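Local coordinates for protein 5-oxopent-3-ene-1,2,5-tricarboxylate decarboxylase (Exiguobacterium antarcticum B7, PDB 6IYM) that belongs to the fumarylacetoacetate hydrolase family, binds a magnesium ion through acidic side chains and assembles from two copies of the chain, at residues D116-L121 / V156-L161; T98-S103 / G171-G176; Y25-Q30 / M46-D51; K4-E9 / V60-P65; P192-V197 / S210-L215. All coordinates share one frame; numbering follows the deposited sequence.

Contact 4 joins strand 4-10 to the 60-65 loop, and contact 3, formed between those two segments in the sequence, packs the end of strand 23-26, its turn and helix 28-31 against the 46-51 loop; their centres are about 15 Å apart and they touch. Contacts 2 and 1 come next, with contact 1 forming between the two segments of contact 2. Their centres are about 12 Å apart; they touch beside the magnesium site, and both also reach the second subunit. Contact 5 comes last, in the sheet of strands 196-201 and 204-210; the other four reach the large mixed sheet. Contacts 1 and 3 lie about 43 Å apart, centre to centre, on opposite sides of the chain's centre.

Contact 1: D116-L121 / V156-L161; sequences DLTQQL and VTARDL
Asp160 and Gln120 meet with their carboxylate and amide planes turned 35° against each other. The glutamine chain runs out extended, and its OE1 comes to rest 3.6 Å from Asp160 CB, while its own CB faces the carboxylate carbon. Asp160 CG sits between the backbone N and the carbonyl carbon (chi1 45°), which swings the carboxylate back to the 116-121 loop. There OD2 takes the backbone N-H of Gln119 on its syn side, somewhat out of the carboxylate plane, at 3.1 Å and almost straight (172°). OD1 receives a weak bond from Leu161 N, so both oxygens help to fix the rotation of the group. The setting is the join between strand 147-158 and helix 159-164: Leu121 and Ala158 form a non-hydrogen-bonded antiparallel pair, and one step on, Arg159 N donates to Gln120 O at 2.9 Å. On the strand side, Leu121 CD1 presses on Val156 CG1 at 3.5 Å. The Arg159 side chain starts against Gln120 O, but its end leads away; its guanidinium has Thr157 CB over one face and forms salt bridges with Asp122 and with Glu124, a magnesium ligand. Leu117 CB reaches Leu161 CD2 at 4.4 Å, and Leu117 also packs on Gly228 of the second subunit.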
# COMPACT_ATOMS: atom_id res chain seq x y z
N ASP A 116 -2.29 -19.47 15.03
CA ASP A 116 -3.50 -18.84 15.65
C ASP A 116 -4.40 -18.17 14.59
O ASP A 116 -5.64 -18.13 14.80
CB ASP A 116 -3.15 -17.82 16.73
CG ASP A 116 -2.04 -16.84 16.38
OD1 ASP A 116 -1.53 -16.90 15.23
OD2 ASP A 116 -1.68 -16.02 17.26
N LEU A 117 -3.85 -17.64 13.50
CA LEU A 117 -4.67 -16.82 12.56
C LEU A 117 -5.09 -17.63 11.34
O LEU A 117 -6.14 -17.27 10.77
CB LEU A 117 -3.90 -15.56 12.15
CG LEU A 117 -3.30 -14.77 13.32
CD1 LEU A 117 -2.74 -13.43 12.86
CD2 LEU A 117 -4.34 -14.54 14.41
N THR A 118 -4.30 -18.65 10.93
CA THR A 118 -4.50 -19.41 9.66
C THR A 118 -4.33 -20.91 9.88
O THR A 118 -3.37 -21.30 10.59
CB THR A 118 -3.45 -19.10 8.58
OG1 THR A 118 -2.83 -17.83 8.75
CG2 THR A 118 -4.08 -19.16 7.20
N GLN A 119 -5.18 -21.72 9.24
CA GLN A 119 -4.90 -23.17 9.00
C GLN A 119 -5.00 -23.46 7.49
O GLN A 119 -5.08 -24.64 7.15
CB GLN A 119 -5.85 -24.07 9.80
CG GLN A 119 -5.74 -23.89 11.31
CD GLN A 119 -4.42 -24.33 11.88
OE1 GLN A 119 -3.78 -23.62 12.66
NE2 GLN A 119 -4.00 -25.53 11.51
N GLN A 120 -5.00 -22.44 6.63
CA GLN A 120 -4.95 -22.60 5.15
C GLN A 120 -3.86 -21.69 4.57
O GLN A 120 -4.14 -20.95 3.63
CB GLN A 120 -6.33 -22.35 4.57
CG GLN A 120 -7.41 -23.29 5.13
CD GLN A 120 -8.66 -23.20 4.31
OE1 GLN A 120 -9.03 -22.14 3.80
NE2 GLN A 120 -9.30 -24.34 4.10
N LEU A 121 -2.65 -21.76 5.11
CA LEU A 121 -1.49 -21.01 4.59
C LEU A 121 -1.04 -21.62 3.24
O LEU A 121 -0.92 -22.87 3.17
CB LEU A 121 -0.36 -21.09 5.59
CG LEU A 121 0.85 -20.24 5.22
CD1 LEU A 121 0.46 -18.77 5.14
CD2 LEU A 121 1.95 -20.46 6.23
N VAL A 156 2.61 -15.16 -0.47
CA VAL A 156 2.12 -16.08 0.60
C VAL A 156 0.73 -15.57 1.03
O VAL A 156 0.55 -14.34 1.12
CB VAL A 156 3.10 -16.19 1.79
CG1 VAL A 156 2.52 -17.05 2.91
CG2 VAL A 156 4.47 -16.68 1.38
N THR A 157 -0.22 -16.49 1.25
CA THR A 157 -1.66 -16.20 1.39
C THR A 157 -2.29 -17.11 2.45
O THR A 157 -2.03 -18.33 2.43
CB THR A 157 -2.38 -16.42 0.05
OG1 THR A 157 -1.82 -15.65 -1.01
CG2 THR A 157 -3.86 -16.12 0.15
N ALA A 158 -3.14 -16.53 3.31
CA ALA A 158 -4.04 -17.25 4.23
C ALA A 158 -5.39 -17.38 3.53
O ALA A 158 -6.15 -16.41 3.54
CB ALA A 158 -4.16 -16.49 5.54
N ARG A 159 -5.67 -18.53 2.94
CA ARG A 159 -6.89 -18.76 2.12
C ARG A 159 -8.16 -18.52 2.95
O ARG A 159 -9.18 -18.06 2.36
CB ARG A 159 -6.85 -20.16 1.51
CG ARG A 159 -5.65 -20.41 0.61
CD ARG A 159 -5.70 -19.53 -0.62
NE ARG A 159 -4.57 -19.76 -1.51
CZ ARG A 159 -4.27 -19.02 -2.59
NH1 ARG A 159 -5.02 -17.98 -2.91
NH2 ARG A 159 -3.22 -19.32 -3.34
N ASP A 160 -8.12 -18.76 4.26
CA ASP A 160 -9.30 -18.61 5.16
C ASP A 160 -9.49 -17.11 5.48
O ASP A 160 -10.65 -16.64 5.48
CB ASP A 160 -9.21 -19.56 6.37
CG ASP A 160 -7.86 -19.60 7.05
OD1 ASP A 160 -6.95 -18.81 6.64
OD2 ASP A 160 -7.71 -20.37 8.01
N LEU A 161 -8.42 -16.35 5.67
CA LEU A 161 -8.48 -14.89 5.95
C LEU A 161 -8.98 -14.15 4.69
O LEU A 161 -9.68 -13.09 4.83
CB LEU A 161 -7.10 -14.41 6.40
CG LEU A 161 -6.76 -14.65 7.86
CD1 LEU A 161 -7.05 -16.07 8.27
CD2 LEU A 161 -5.31 -14.31 8.14

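Contact 2: T98-S103 / G171-G176; sequences TKAPSS and GKSLDG
Lys99 winds round the carbonyl oxygen of Lys172. Its CB starts 4.0 Å from that oxygen, Lys172 O. CG moves in to 3.4 Å from Lys172 O and also lies 3.9 Å from Lys172 CB, where the two side chains pass at a slant. CD swings out again before the chain bends twice, at chi3 (87°) and chi4 (72°), which brings CE back to 3.4 Å from Lys172 O. NZ closes the curl with a hydrogen bond of 2.8 Å to Lys172 O, lying in the carbonyl plane on a lone pair. The same ammonium forms a salt bridge with Asp155, a magnesium ligand, and donates to Phe177 O. This is the edge of the metal site, reached by the end of strand 96-99: Lys172 sends its own NZ to Asp155 and Thr157, and the acidic cluster probably makes the 5.7 Å between Lys99 NZ and Lys172 NZ tolerable. Beyond the strand, Ala100 N donates to Ser173 OG at 3.3 Å, a hydroxyl that also bonds Phe169 O. The chain then turns through a 3-10 segment, where Ala100 O accepts from both the N and the OG of Ser103. One water ties Ser102 OG, Ser173 O and Asp175 OD1 together, and a second links Ser102 O to Gly176 N. Asp175 OD2 reaches Thr230 and Arg136 of the second subunit.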
# COMPACT_ATOMS: atom_id res chain seq x y z
N THR A 98 -3.15 -5.43 -2.85
CA THR A 98 -1.79 -5.09 -2.37
C THR A 98 -1.37 -5.97 -1.20
O THR A 98 -2.22 -6.65 -0.56
CB THR A 98 -1.72 -3.60 -2.01
OG1 THR A 98 -2.51 -3.36 -0.84
CG2 THR A 98 -2.19 -2.74 -3.16
N LYS A 99 -0.08 -5.92 -0.91
CA LYS A 99 0.56 -6.53 0.28
C LYS A 99 1.33 -5.44 1.01
O LYS A 99 2.13 -4.79 0.35
CB LYS A 99 1.53 -7.63 -0.15
CG LYS A 99 0.85 -8.87 -0.73
CD LYS A 99 1.84 -9.77 -1.40
CE LYS A 99 2.47 -10.75 -0.43
NZ LYS A 99 1.50 -11.80 -0.00
N ALA A 100 1.04 -5.23 2.31
CA ALA A 100 1.77 -4.27 3.17
C ALA A 100 3.26 -4.57 3.07
O ALA A 100 3.63 -5.74 3.01
CB ALA A 100 1.30 -4.34 4.59
N PRO A 101 4.12 -3.52 2.99
CA PRO A 101 5.57 -3.68 3.00
C PRO A 101 6.11 -4.35 4.27
O PRO A 101 7.09 -5.00 4.21
CB PRO A 101 6.09 -2.23 2.97
CG PRO A 101 4.99 -1.43 2.37
CD PRO A 101 3.72 -2.11 2.85
N SER A 102 5.41 -4.20 5.39
CA SER A 102 5.71 -4.90 6.66
C SER A 102 5.76 -6.43 6.44
O SER A 102 6.31 -7.10 7.29
CB SER A 102 4.69 -4.52 7.70
OG SER A 102 3.37 -4.89 7.28
N SER A 103 5.18 -6.98 5.34
CA SER A 103 5.13 -8.46 5.09
C SER A 103 6.38 -8.97 4.38
O SER A 103 6.58 -10.21 4.38
CB SER A 103 3.89 -8.88 4.36
OG SER A 103 3.93 -8.49 2.99
N GLY A 171 -5.30 -11.14 4.45
CA GLY A 171 -4.84 -12.53 4.32
C GLY A 171 -3.54 -12.64 3.52
O GLY A 171 -2.95 -13.73 3.56
N LYS A 172 -3.10 -11.55 2.85
CA LYS A 172 -1.83 -11.53 2.06
C LYS A 172 -0.76 -10.68 2.75
O LYS A 172 0.35 -10.60 2.20
CB LYS A 172 -2.13 -11.04 0.64
CG LYS A 172 -2.94 -12.06 -0.16
CD LYS A 172 -3.20 -11.75 -1.60
CE LYS A 172 -3.88 -12.91 -2.32
NZ LYS A 172 -2.92 -13.82 -3.00
N SER A 173 -1.06 -10.09 3.90
CA SER A 173 -0.27 -8.97 4.46
C SER A 173 0.24 -9.24 5.89
O SER A 173 0.95 -8.34 6.42
CB SER A 173 -1.07 -7.70 4.35
OG SER A 173 -1.30 -7.41 2.99
N LEU A 174 0.03 -10.43 6.45
CA LEU A 174 0.61 -10.81 7.77
C LEU A 174 2.13 -10.77 7.68
O LEU A 174 2.64 -11.12 6.60
CB LEU A 174 0.15 -12.23 8.14
CG LEU A 174 -1.34 -12.40 8.38
CD1 LEU A 174 -1.62 -13.68 9.15
CD2 LEU A 174 -1.93 -11.21 9.12
N ASP A 175 2.83 -10.45 8.77
CA ASP A 175 4.31 -10.39 8.77
C ASP A 175 4.84 -11.74 8.22
O ASP A 175 4.38 -12.80 8.66
CB ASP A 175 4.87 -10.05 10.16
CG ASP A 175 4.45 -8.68 10.71
OD1 ASP A 175 3.80 -7.88 9.98
OD2 ASP A 175 4.74 -8.42 11.88
N GLY A 176 5.78 -11.70 7.28
CA GLY A 176 6.42 -12.89 6.69
C GLY A 176 5.84 -13.27 5.35
O GLY A 176 6.49 -14.06 4.65
O HOH W 1 7.82 -9.39 7.10
O HOH W 2 2.89 -7.34 7.63

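Contact 3: Y25-Q30 / M46-D51; sequences YDVTPQ and MDVDLD
Gln30 lays its side chain across Val48, the two meeting at about a right angle, with the methyl CG2 of the valine touching the glutamine along its length. Gln30 belongs to the short helix 28-31, which follows strand 23-26 after a one-residue turn, and the partner is the irregular 46-51 loop; the contact is surface packing of a strand end and the short helix after it against a loop. Gln30 CB lies 3.6 Å from Val48 CG2, and the side-chain carbonyl carbon CD is 3.7 Å from that same methyl. A bend at chi2 (109°) turns the amide over the valine, bringing NE2 to 3.4 Å from Val48 CG2. NE2 also comes within 2.7 Å of Asp49 O, but the angle is poor and the pair is not a hydrogen bond. Val48 CG2 has a second neighbour in Val27 CG1, 4.2 Å away, and so sits between the turn and the helix. Behind it, Val27 packs on Ile16 and Val18 of strand 13-20 and on Trp5 of strand 4-10, which ties this corner to the larger sheet. Met46 approaches from the other end, its CG beside the backbone oxygen of Gln30 and its side chain also on Tyr32. Asp26 helps to hold the turn, and its OD2 forms a salt bridge with Arg15. Its OD1 takes two donors from Thr28: the backbone N, in a capping bond of 3.0 Å, and, on the syn side but tilted out of the carboxylate plane, the hydroxyl OG1, only 2.7 Å from Asp26 OD1.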
# COMPACT_ATOMS: atom_id res chain seq x y z
N TYR A 25 30.49 -9.28 -7.73
CA TYR A 25 31.36 -8.13 -7.38
C TYR A 25 30.57 -7.23 -6.43
O TYR A 25 29.35 -7.07 -6.65
CB TYR A 25 31.83 -7.41 -8.65
CG TYR A 25 32.10 -8.35 -9.80
CD1 TYR A 25 33.19 -9.21 -9.79
CD2 TYR A 25 31.23 -8.42 -10.88
CE1 TYR A 25 33.42 -10.10 -10.82
CE2 TYR A 25 31.44 -9.31 -11.92
CZ TYR A 25 32.54 -10.16 -11.90
OH TYR A 25 32.75 -11.04 -12.92
N ASP A 26 31.23 -6.73 -5.38
CA ASP A 26 30.69 -5.66 -4.49
C ASP A 26 30.92 -4.31 -5.17
O ASP A 26 32.09 -3.92 -5.33
CB ASP A 26 31.34 -5.76 -3.10
CG ASP A 26 31.00 -4.60 -2.19
OD1 ASP A 26 30.37 -3.63 -2.68
OD2 ASP A 26 31.36 -4.68 -0.99
N VAL A 27 29.85 -3.61 -5.57
CA VAL A 27 29.91 -2.38 -6.41
C VAL A 27 29.61 -1.14 -5.56
O VAL A 27 29.54 -0.04 -6.14
CB VAL A 27 28.92 -2.42 -7.59
CG1 VAL A 27 29.19 -3.61 -8.50
CG2 VAL A 27 27.47 -2.40 -7.12
N THR A 28 29.43 -1.29 -4.25
CA THR A 28 28.93 -0.19 -3.39
C THR A 28 29.75 1.08 -3.67
O THR A 28 29.15 2.13 -3.89
CB THR A 28 28.91 -0.64 -1.92
OG1 THR A 28 28.34 -1.95 -1.93
CG2 THR A 28 28.14 0.28 -1.00
N PRO A 29 31.11 1.03 -3.65
CA PRO A 29 31.94 2.22 -3.88
C PRO A 29 31.62 3.01 -5.15
O PRO A 29 31.46 4.21 -5.04
CB PRO A 29 33.37 1.65 -3.94
CG PRO A 29 33.31 0.43 -3.04
CD PRO A 29 31.93 -0.14 -3.31
N GLN A 30 31.53 2.36 -6.32
CA GLN A 30 31.29 3.09 -7.60
C GLN A 30 29.92 3.77 -7.60
O GLN A 30 29.82 4.85 -8.22
CB GLN A 30 31.38 2.19 -8.84
CG GLN A 30 32.78 2.06 -9.42
CD GLN A 30 33.35 0.69 -9.17
OE1 GLN A 30 33.40 0.22 -8.03
NE2 GLN A 30 33.76 0.02 -10.24
N MET A 46 25.29 4.56 -12.43
CA MET A 46 26.52 5.30 -12.04
C MET A 46 27.74 4.60 -12.64
O MET A 46 28.44 3.90 -11.89
CB MET A 46 26.64 5.38 -10.51
CG MET A 46 27.71 6.35 -10.00
SD MET A 46 27.32 8.10 -10.31
CE MET A 46 28.79 8.90 -9.66
N ASP A 47 27.93 4.76 -13.96
CA ASP A 47 29.15 4.45 -14.74
C ASP A 47 30.09 3.56 -13.92
O ASP A 47 31.23 4.00 -13.61
CB ASP A 47 29.83 5.75 -15.21
CG ASP A 47 30.89 5.58 -16.29
OD1 ASP A 47 30.51 5.42 -17.47
OD2 ASP A 47 32.09 5.62 -15.94
N VAL A 48 29.63 2.35 -13.56
CA VAL A 48 30.44 1.34 -12.82
C VAL A 48 31.19 0.50 -13.85
O VAL A 48 30.56 0.11 -14.86
CB VAL A 48 29.59 0.46 -11.88
CG1 VAL A 48 28.50 -0.32 -12.61
CG2 VAL A 48 30.47 -0.50 -11.08
N ASP A 49 32.49 0.27 -13.61
CA ASP A 49 33.36 -0.61 -14.42
C ASP A 49 34.01 -1.63 -13.48
O ASP A 49 34.65 -1.21 -12.48
CB ASP A 49 34.38 0.20 -15.24
CG ASP A 49 34.57 -0.27 -16.68
OD1 ASP A 49 33.61 -0.81 -17.26
OD2 ASP A 49 35.69 -0.08 -17.23
N LEU A 50 33.80 -2.92 -13.77
CA LEU A 50 34.41 -4.09 -13.09
C LEU A 50 35.94 -4.04 -13.23
O LEU A 50 36.47 -3.01 -13.73
CB LEU A 50 33.80 -5.38 -13.67
CG LEU A 50 34.17 -5.81 -15.10
CD1 LEU A 50 34.67 -4.68 -15.99
CD2 LEU A 50 35.18 -6.95 -15.09
N ASP A 51 36.63 -5.10 -12.78
CA ASP A 51 38.11 -5.20 -12.75
C ASP A 51 38.63 -4.06 -11.86
O ASP A 51 39.53 -3.32 -12.28
CB ASP A 51 38.71 -5.18 -14.16
CG ASP A 51 40.09 -5.79 -14.27
OD1 ASP A 51 40.67 -6.14 -13.22
OD2 ASP A 51 40.58 -5.92 -15.41

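Contact 4: K4-E9 / V60-P65; sequences KWFRFE and VRLLAP
A bend at chi3 (38°) turns the end of Arg7 so that NE and NH2 both face the carbonyl oxygen of Ala64. NE meets Ala64 O at 3.2 Å, nearly in line with the C=O bond, and NH2 meets the same Ala64 O at 2.9 Å. Two nitrogens thus grip one oxygen side-on, within the guanidinium plane, and hold that plane in place. NE has a weak further bond to Pro65 O, while Leu63 CD1 lies over one face of the guanidinium. Glu9 is built differently: CG is anti to the backbone N (chi1 169°) and the chain stays extended, which carries the carboxylate out to Arg61. There OE1 and Arg61 NH1 form a salt bridge of 3.0 Å with the two flat groups 56° apart, and Arg61 spends its NH2 on Asp109. On the far side of the backbone, Phe8 CD1 touches the methyl CG2 of Val60, the side chains crossing at about a right angle. The backbones join between these groups: Leu63 N donates to Arg7 O at 2.9 Å and Glu9 N donates to Arg61 O at 2.8 Å, flanking the close pair Phe8 and Leu62. This is a single beta bridge, by which the 60-65 loop adds briefly to strand 4-10, a strand of the large mixed sheet that also pairs with strands 13-20 and 178-186.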
# COMPACT_ATOMS: atom_id res chain seq x y z
N LYS A 4 22.93 -8.31 -12.91
CA LYS A 4 21.89 -8.55 -11.87
C LYS A 4 22.28 -7.71 -10.66
O LYS A 4 23.49 -7.60 -10.42
CB LYS A 4 21.77 -10.03 -11.52
CG LYS A 4 21.64 -10.95 -12.72
CD LYS A 4 21.28 -12.39 -12.36
CE LYS A 4 21.51 -13.34 -13.52
NZ LYS A 4 20.88 -14.65 -13.27
N TRP A 5 21.31 -7.10 -9.99
CA TRP A 5 21.55 -6.24 -8.80
C TRP A 5 21.01 -6.96 -7.58
O TRP A 5 19.91 -7.53 -7.66
CB TRP A 5 20.86 -4.89 -8.95
CG TRP A 5 21.44 -3.99 -9.99
CD1 TRP A 5 21.10 -3.89 -11.30
CD2 TRP A 5 22.45 -3.01 -9.75
NE1 TRP A 5 21.85 -2.93 -11.91
CE2 TRP A 5 22.68 -2.37 -10.99
CE3 TRP A 5 23.16 -2.61 -8.63
CZ2 TRP A 5 23.63 -1.35 -11.12
CZ3 TRP A 5 24.10 -1.61 -8.76
CH2 TRP A 5 24.32 -0.99 -9.98
N PHE A 6 21.73 -6.88 -6.47
CA PHE A 6 21.23 -7.36 -5.16
C PHE A 6 21.83 -6.50 -4.05
O PHE A 6 22.75 -5.68 -4.30
CB PHE A 6 21.54 -8.84 -4.96
CG PHE A 6 22.98 -9.23 -5.17
CD1 PHE A 6 23.45 -9.54 -6.44
CD2 PHE A 6 23.87 -9.27 -4.10
CE1 PHE A 6 24.78 -9.92 -6.63
CE2 PHE A 6 25.19 -9.63 -4.29
CZ PHE A 6 25.64 -9.96 -5.55
N ARG A 7 21.21 -6.65 -2.89
CA ARG A 7 21.72 -6.21 -1.58
C ARG A 7 22.19 -7.49 -0.87
O ARG A 7 21.52 -8.53 -1.06
CB ARG A 7 20.60 -5.47 -0.86
CG ARG A 7 21.03 -4.21 -0.12
CD ARG A 7 19.85 -3.34 0.24
NE ARG A 7 18.70 -4.12 0.64
CZ ARG A 7 18.14 -4.11 1.84
NH1 ARG A 7 18.60 -3.32 2.79
NH2 ARG A 7 17.10 -4.88 2.10
N PHE A 8 23.33 -7.45 -0.17
CA PHE A 8 23.83 -8.56 0.68
C PHE A 8 24.29 -8.00 2.03
O PHE A 8 24.57 -6.79 2.10
CB PHE A 8 24.96 -9.32 -0.02
CG PHE A 8 26.24 -8.55 -0.22
CD1 PHE A 8 27.25 -8.59 0.74
CD2 PHE A 8 26.48 -7.84 -1.38
CE1 PHE A 8 28.45 -7.93 0.54
CE2 PHE A 8 27.68 -7.17 -1.58
CZ PHE A 8 28.66 -7.22 -0.62
N GLU A 9 24.39 -8.87 3.04
CA GLU A 9 24.72 -8.51 4.44
C GLU A 9 26.23 -8.65 4.67
O GLU A 9 26.81 -9.68 4.25
CB GLU A 9 23.96 -9.42 5.40
CG GLU A 9 24.43 -9.32 6.84
CD GLU A 9 23.76 -10.34 7.74
OE1 GLU A 9 22.62 -10.74 7.40
OE2 GLU A 9 24.37 -10.76 8.75
N VAL A 60 27.56 -15.48 1.27
CA VAL A 60 27.66 -14.01 1.47
C VAL A 60 26.40 -13.51 2.18
O VAL A 60 26.52 -12.59 3.02
CB VAL A 60 27.89 -13.29 0.12
CG1 VAL A 60 26.84 -13.64 -0.93
CG2 VAL A 60 27.99 -11.79 0.29
N ARG A 61 25.25 -14.13 1.87
CA ARG A 61 23.89 -13.87 2.43
C ARG A 61 23.28 -12.61 1.82
O ARG A 61 23.69 -11.47 2.20
CB ARG A 61 23.86 -13.78 3.96
CG ARG A 61 22.51 -14.19 4.53
CD ARG A 61 22.08 -13.47 5.80
NE ARG A 61 20.62 -13.34 5.87
CZ ARG A 61 19.92 -13.01 6.96
NH1 ARG A 61 20.52 -12.80 8.12
NH2 ARG A 61 18.61 -12.92 6.89
N LEU A 62 22.30 -12.82 0.94
CA LEU A 62 21.52 -11.80 0.20
C LEU A 62 20.44 -11.26 1.14
O LEU A 62 19.98 -12.03 2.02
CB LEU A 62 20.89 -12.48 -1.03
CG LEU A 62 21.79 -12.74 -2.24
CD1 LEU A 62 21.90 -11.52 -3.10
CD2 LEU A 62 23.18 -13.20 -1.85
N LEU A 63 20.05 -10.00 0.98
CA LEU A 63 18.85 -9.44 1.66
C LEU A 63 17.74 -9.29 0.63
O LEU A 63 18.01 -9.55 -0.59
CB LEU A 63 19.22 -8.11 2.34
CG LEU A 63 20.30 -8.20 3.42
CD1 LEU A 63 20.70 -6.81 3.88
CD2 LEU A 63 19.86 -9.06 4.62
N ALA A 64 16.53 -8.92 1.07
CA ALA A 64 15.47 -8.48 0.14
C ALA A 64 16.05 -7.35 -0.71
O ALA A 64 16.85 -6.57 -0.21
CB ALA A 64 14.26 -8.06 0.92
N PRO A 65 15.76 -7.23 -2.02
CA PRO A 65 16.30 -6.13 -2.81
C PRO A 65 16.16 -4.75 -2.14
O PRO A 65 17.13 -4.04 -2.08
CB PRO A 65 15.52 -6.31 -4.12
CG PRO A 65 15.47 -7.81 -4.26
CD PRO A 65 15.08 -8.24 -2.85
O HOH W 3 18.92 -8.61 -2.81

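Contact 5: P192-V197 / S210-L215; sequences PADVLV and STKLML
Thr211 fits into the bend of the 192-197 segment with its hydroxyl in the middle. OG1 donates to Pro192 O at 2.6 Å, coming in from above the carbonyl plane, and accepts from Val195 N at 2.8 Å along an almost straight line (176°). With OG1 held between the backbone N and the carbonyl carbon (chi1 51°), the methyl CG2 is left to press on Val195 CG2, tightly at 3.4 Å. The backbone adds its own bond, Thr211 N to Val195 O, 2.8 Å. Next comes Ser210, whose OG donates to Asp194 OD1 at 2.5 Å, shorter than usual and to be taken with caution, and accepts from Lys212 N at 3.1 Å, closing an ST turn at the start of the 3-10 segment. Lys212 runs beside Asp194, pointing the same way, and its NZ makes a weak salt bridge to Asp194 OD2. Further out, the antiparallel, non-hydrogen-bonded pair Leu196 and Ser210 belongs to the neighbouring strands 196-201 and 204-210, and Val195 packs on Ile265 of strand 260-265. Both hydroxyls act as donor and acceptor at once, which fixes their rotation, and the nearby lysine would, if anything, favour an ionised Asp194.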
# COMPACT_ATOMS: atom_id res chain seq x y z
N PRO A 192 10.63 -11.18 -20.59
CA PRO A 192 9.60 -11.96 -19.89
C PRO A 192 8.59 -12.73 -20.75
O PRO A 192 7.62 -13.27 -20.18
CB PRO A 192 8.90 -10.84 -19.10
CG PRO A 192 8.96 -9.66 -20.02
CD PRO A 192 10.35 -9.73 -20.60
N ALA A 193 8.78 -12.79 -22.08
CA ALA A 193 7.85 -13.47 -23.03
C ALA A 193 7.63 -14.94 -22.65
O ALA A 193 6.45 -15.41 -22.71
CB ALA A 193 8.38 -13.40 -24.44
N ASP A 194 8.70 -15.65 -22.29
CA ASP A 194 8.65 -17.14 -22.17
C ASP A 194 9.70 -17.61 -21.17
O ASP A 194 10.70 -18.26 -21.59
CB ASP A 194 8.79 -17.80 -23.54
CG ASP A 194 8.70 -19.32 -23.58
OD1 ASP A 194 8.27 -19.94 -22.58
OD2 ASP A 194 9.11 -19.90 -24.61
N VAL A 195 9.50 -17.28 -19.89
CA VAL A 195 10.39 -17.72 -18.80
C VAL A 195 9.58 -18.66 -17.91
O VAL A 195 8.35 -18.43 -17.74
CB VAL A 195 11.04 -16.56 -18.03
CG1 VAL A 195 11.76 -15.61 -18.98
CG2 VAL A 195 10.05 -15.80 -17.16
N LEU A 196 10.26 -19.65 -17.37
CA LEU A 196 9.67 -20.73 -16.54
C LEU A 196 9.66 -20.28 -15.08
O LEU A 196 10.72 -19.89 -14.57
CB LEU A 196 10.48 -22.01 -16.73
CG LEU A 196 9.87 -23.25 -16.09
CD1 LEU A 196 8.46 -23.49 -16.60
CD2 LEU A 196 10.75 -24.46 -16.33
N VAL A 197 8.46 -20.26 -14.49
CA VAL A 197 8.22 -19.99 -13.05
C VAL A 197 7.89 -21.34 -12.40
O VAL A 197 6.85 -21.93 -12.73
CB VAL A 197 7.11 -18.94 -12.84
CG1 VAL A 197 6.88 -18.65 -11.36
CG2 VAL A 197 7.40 -17.63 -13.59
N SER A 210 5.15 -21.41 -17.87
CA SER A 210 5.85 -20.33 -18.62
C SER A 210 5.08 -19.03 -18.49
O SER A 210 3.87 -19.07 -18.43
CB SER A 210 6.04 -20.62 -20.07
OG SER A 210 6.72 -19.53 -20.67
N THR A 211 5.77 -17.91 -18.57
CA THR A 211 5.13 -16.58 -18.66
C THR A 211 4.37 -16.46 -19.98
O THR A 211 3.57 -15.51 -20.08
CB THR A 211 6.16 -15.47 -18.48
OG1 THR A 211 7.24 -15.72 -19.38
CG2 THR A 211 6.63 -15.39 -17.05
N LYS A 212 4.55 -17.39 -20.92
CA LYS A 212 3.73 -17.43 -22.17
C LYS A 212 2.26 -17.76 -21.82
O LYS A 212 1.40 -17.40 -22.63
CB LYS A 212 4.32 -18.39 -23.21
CG LYS A 212 3.73 -19.79 -23.26
CD LYS A 212 4.58 -20.77 -24.07
CE LYS A 212 4.66 -20.42 -25.54
NZ LYS A 212 6.05 -20.48 -26.05
N LEU A 213 1.96 -18.36 -20.67
CA LEU A 213 0.56 -18.69 -20.26
C LEU A 213 -0.16 -17.50 -19.63
O LEU A 213 -1.36 -17.66 -19.31
CB LEU A 213 0.57 -19.83 -19.25
CG LEU A 213 1.15 -21.16 -19.72
CD1 LEU A 213 0.97 -22.21 -18.61
CD2 LEU A 213 0.50 -21.62 -21.01
N MET A 214 0.51 -16.37 -19.41
CA MET A 214 -0.07 -15.14 -18.78
C MET A 214 -1.25 -14.62 -19.61
O MET A 214 -1.08 -14.44 -20.83
CB MET A 214 0.98 -14.03 -18.65
CG MET A 214 1.99 -14.24 -17.53
SD MET A 214 3.33 -13.01 -17.60
CE MET A 214 2.77 -11.83 -16.39
N LEU A 215 -2.39 -14.39 -18.97
CA LEU A 215 -3.63 -13.88 -19.62
C LEU A 215 -3.43 -12.39 -19.96
O LEU A 215 -3.92 -11.97 -21.05
CB LEU A 215 -4.82 -14.14 -18.69
CG LEU A 215 -4.99 -15.59 -18.22
CD1 LEU A 215 -6.11 -15.70 -17.18
CD2 LEU A 215 -5.27 -16.51 -19.39
O HOH W 4 4.63 -13.45 -21.39